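Local structure of uncharacterized protein SAV2460 (Streptomyces avermitilis, 2QNG) at residues H126-L137 / D149-A160. The protein binds calcium ions and belongs to the TerD-like family, though its biological role remains uncharacterised. Numbering follows the deposited sequence.
Sequences HRTFVGVLNPGL and DDFGGVLGSTAA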
# COMPACT_ATOMS: atom_id res chain seq x y z
N HIS A 126 -5.44 18.69 -6.40
CA HIS A 126 -6.39 17.65 -6.10
C HIS A 126 -6.36 16.65 -7.25
O HIS A 126 -6.53 17.02 -8.42
CB HIS A 126 -7.76 18.31 -5.95
CG HIS A 126 -8.90 17.34 -5.85
ND1 HIS A 126 -9.12 16.52 -4.76
CD2 HIS A 126 -9.93 17.10 -6.70
CE1 HIS A 126 -10.21 15.80 -4.96
NE2 HIS A 126 -10.73 16.15 -6.12
N ARG A 127 -6.14 15.38 -6.93
CA ARG A 127 -6.00 14.35 -7.96
C ARG A 127 -6.55 13.07 -7.42
O ARG A 127 -6.14 12.63 -6.33
CB ARG A 127 -4.53 14.18 -8.37
CG ARG A 127 -4.34 13.29 -9.59
CD ARG A 127 -2.87 13.07 -9.95
NE ARG A 127 -2.19 14.32 -10.24
CZ ARG A 127 -2.19 14.92 -11.43
NH1 ARG A 127 -2.86 14.39 -12.45
NH2 ARG A 127 -1.55 16.07 -11.58
N THR A 128 -7.48 12.47 -8.15
CA THR A 128 -8.02 11.16 -7.79
C THR A 128 -7.52 10.10 -8.76
O THR A 128 -6.81 10.43 -9.73
CB THR A 128 -9.55 11.17 -7.79
OG1 THR A 128 -10.02 11.30 -9.14
CG2 THR A 128 -10.10 12.34 -6.95
N PHE A 129 -7.85 8.83 -8.53
CA PHE A 129 -7.30 7.80 -9.43
C PHE A 129 -7.65 7.99 -10.91
O PHE A 129 -6.84 7.62 -11.77
CB PHE A 129 -7.57 6.38 -8.92
CG PHE A 129 -6.73 6.01 -7.74
CD1 PHE A 129 -5.38 5.67 -7.88
CD2 PHE A 129 -7.27 6.04 -6.46
CE1 PHE A 129 -4.60 5.37 -6.77
CE2 PHE A 129 -6.48 5.73 -5.34
CZ PHE A 129 -5.15 5.40 -5.51
N VAL A 130 -8.81 8.58 -11.22
CA VAL A 130 -9.15 8.80 -12.63
C VAL A 130 -8.20 9.84 -13.26
O VAL A 130 -7.99 9.85 -14.49
CB VAL A 130 -10.64 9.21 -12.83
CG1 VAL A 130 -10.88 10.65 -12.42
CG2 VAL A 130 -11.09 8.94 -14.26
N GLY A 131 -7.62 10.70 -12.41
CA GLY A 131 -6.66 11.73 -12.83
C GLY A 131 -5.21 11.23 -12.86
O GLY A 131 -4.30 12.01 -13.12
N VAL A 132 -4.99 9.95 -12.58
CA VAL A 132 -3.69 9.32 -12.72
C VAL A 132 -3.71 8.56 -14.05
O VAL A 132 -4.66 7.81 -14.33
CB VAL A 132 -3.44 8.35 -11.57
CG1 VAL A 132 -2.09 7.61 -11.74
CG2 VAL A 132 -3.50 9.09 -10.24
N LEU A 133 -2.67 8.73 -14.87
CA LEU A 133 -2.62 8.04 -16.15
C LEU A 133 -2.11 6.62 -15.99
O LEU A 133 -0.99 6.40 -15.52
CB LEU A 133 -1.77 8.79 -17.17
CG LEU A 133 -1.79 8.19 -18.58
CD1 LEU A 133 -3.22 8.10 -19.14
CD2 LEU A 133 -0.92 9.03 -19.50
N ASN A 134 -2.96 5.67 -16.37
CA ASN A 134 -2.65 4.25 -16.38
C ASN A 134 -2.05 3.70 -15.11
O ASN A 134 -0.99 3.06 -15.15
CB ASN A 134 -1.76 3.93 -17.58
CG ASN A 134 -2.40 4.31 -18.87
OD1 ASN A 134 -3.57 4.02 -19.07
ND2 ASN A 134 -1.67 5.02 -19.72
N PRO A 135 -2.73 3.90 -13.96
CA PRO A 135 -2.23 3.33 -12.71
C PRO A 135 -2.43 1.83 -12.67
O PRO A 135 -3.38 1.29 -13.26
CB PRO A 135 -3.13 3.98 -11.65
CG PRO A 135 -4.45 4.19 -12.37
CD PRO A 135 -4.00 4.62 -13.76
N GLY A 136 -1.54 1.15 -11.98
CA GLY A 136 -1.66 -0.31 -11.86
C GLY A 136 -0.95 -0.77 -10.62
O GLY A 136 0.00 -0.12 -10.15
N LEU A 137 -1.41 -1.91 -10.11
CA LEU A 137 -0.71 -2.55 -9.00
C LEU A 137 -0.62 -4.04 -9.23
O LEU A 137 -1.48 -4.63 -9.88
CB LEU A 137 -1.41 -2.24 -7.66
CG LEU A 137 -2.75 -2.91 -7.37
CD1 LEU A 137 -2.56 -4.29 -6.71
CD2 LEU A 137 -3.57 -2.02 -6.47
N ASP A 149 -4.57 -4.89 -10.14
CA ASP A 149 -5.71 -3.98 -10.24
C ASP A 149 -5.30 -2.73 -10.99
O ASP A 149 -4.13 -2.36 -10.99
CB ASP A 149 -6.20 -3.63 -8.84
CG ASP A 149 -7.67 -3.25 -8.82
OD1 ASP A 149 -8.53 -4.17 -8.74
OD2 ASP A 149 -7.97 -2.05 -8.86
N ASP A 150 -6.29 -2.06 -11.60
CA ASP A 150 -6.06 -0.80 -12.28
C ASP A 150 -6.73 0.38 -11.56
O ASP A 150 -6.85 1.46 -12.14
CB ASP A 150 -6.54 -0.87 -13.74
CG ASP A 150 -8.03 -1.13 -13.86
OD1 ASP A 150 -8.74 -1.24 -12.82
OD2 ASP A 150 -8.50 -1.23 -15.02
N PHE A 151 -7.18 0.16 -10.32
CA PHE A 151 -7.85 1.20 -9.50
C PHE A 151 -9.19 1.65 -10.10
O PHE A 151 -9.75 2.66 -9.71
CB PHE A 151 -6.92 2.40 -9.30
CG PHE A 151 -5.67 2.07 -8.55
CD1 PHE A 151 -5.65 2.09 -7.15
CD2 PHE A 151 -4.50 1.74 -9.24
CE1 PHE A 151 -4.48 1.80 -6.45
CE2 PHE A 151 -3.32 1.45 -8.54
CZ PHE A 151 -3.32 1.49 -7.15
N GLY A 152 -9.72 0.83 -11.01
CA GLY A 152 -10.97 1.21 -11.73
C GLY A 152 -12.20 1.22 -10.83
O GLY A 152 -13.26 1.76 -11.23
N GLY A 153 -12.09 0.64 -9.64
CA GLY A 153 -13.19 0.65 -8.67
C GLY A 153 -13.15 1.80 -7.68
O GLY A 153 -14.05 1.95 -6.85
N VAL A 154 -12.07 2.59 -7.73
CA VAL A 154 -11.88 3.71 -6.80
C VAL A 154 -11.49 4.99 -7.55
O VAL A 154 -10.65 5.76 -7.09
CB VAL A 154 -10.84 3.35 -5.68
CG1 VAL A 154 -11.39 2.22 -4.83
CG2 VAL A 154 -9.47 2.97 -6.26
N LEU A 155 -12.12 5.22 -8.71
CA LEU A 155 -11.66 6.31 -9.58
C LEU A 155 -11.81 7.72 -8.99
O LEU A 155 -11.10 8.64 -9.37
CB LEU A 155 -12.34 6.24 -10.96
CG LEU A 155 -11.91 5.04 -11.82
CD1 LEU A 155 -12.74 4.96 -13.07
CD2 LEU A 155 -10.43 5.12 -12.21
N GLY A 156 -12.75 7.88 -8.05
CA GLY A 156 -12.96 9.16 -7.42
C GLY A 156 -12.18 9.35 -6.13
O GLY A 156 -12.34 10.38 -5.48
N SER A 157 -11.34 8.37 -5.75
CA SER A 157 -10.63 8.43 -4.48
C SER A 157 -9.24 9.04 -4.60
O SER A 157 -8.62 8.97 -5.67
CB SER A 157 -10.49 7.01 -3.93
OG SER A 157 -11.79 6.47 -3.63
N THR A 158 -8.73 9.58 -3.48
CA THR A 158 -7.38 10.13 -3.40
C THR A 158 -6.39 9.14 -2.78
O THR A 158 -5.19 9.38 -2.78
CB THR A 158 -7.38 11.44 -2.61
OG1 THR A 158 -8.04 11.21 -1.37
CG2 THR A 158 -8.14 12.52 -3.41
N ALA A 159 -6.89 8.04 -2.24
CA ALA A 159 -6.07 6.99 -1.63
C ALA A 159 -6.91 5.72 -1.59
O ALA A 159 -8.14 5.78 -1.70
CB ALA A 159 -5.63 7.37 -0.22
N ALA A 160 -6.25 4.57 -1.45
CA ALA A 160 -7.01 3.32 -1.33
C ALA A 160 -6.21 2.31 -0.53
O ALA A 160 -4.98 2.22 -0.70
CB ALA A 160 -7.31 2.74 -2.74
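Phe129 and Phe151 meet face against face in an offset stack: the ring centroids lie 4.4 Å apart and the planes are only 6° from parallel. Phe129 CE1 comes to 3.5 Å from Phe151 CD1, over the rim rather than the centre. In both residues CG stands anti to the carbonyl carbon, which directs each ring at the other segment. Apolar contacts extend the stack. Val154 CG2 and Ala160 CB touch the Phe129 ring along its CD2-CE2 side, while Pro135 CB reaches Phe151 CD2 at 3.6 Å and Leu137 CD2 lies equally close to Phe151 CZ. Replacing Phe129 by an alanine would probably leave Phe151 without its stacking partner and open a gap beside Val154 and Ala160. The fold is a beta sandwich of two antiparallel sheets: 126-137 leads from strand 111-120 of one sheet into 135-141 of the other, and 149-160 leads back from 144-149 into 159-167, so both crossovers lie at one end. Leu51, a residue of one of the two calcium sites, lies near the Phe129 side chain. Polar contacts fix the loop around Phe129. Leu155 O accepts twice, from Thr128 OG1 at 2.9 Å and from Val130 N, both in its carbonyl plane; with OG1 between the backbone N and the carbonyl carbon (chi1 69°), the hydroxyl faces that oxygen. Phe129 N donates to Ser157 O at 3.0 Å, with a bent N-H...O angle of 138°. At the strand end, Leu137 and Asp149 form an antiparallel hydrogen-bonded pair, Leu137 N to Asp149 O measuring 2.9 Å. Asp149 OD2 in turn accepts from Phe151 N at 2.8 Å, an Asx turn that ties the strand end to the backbone of the stacked phenylalanine.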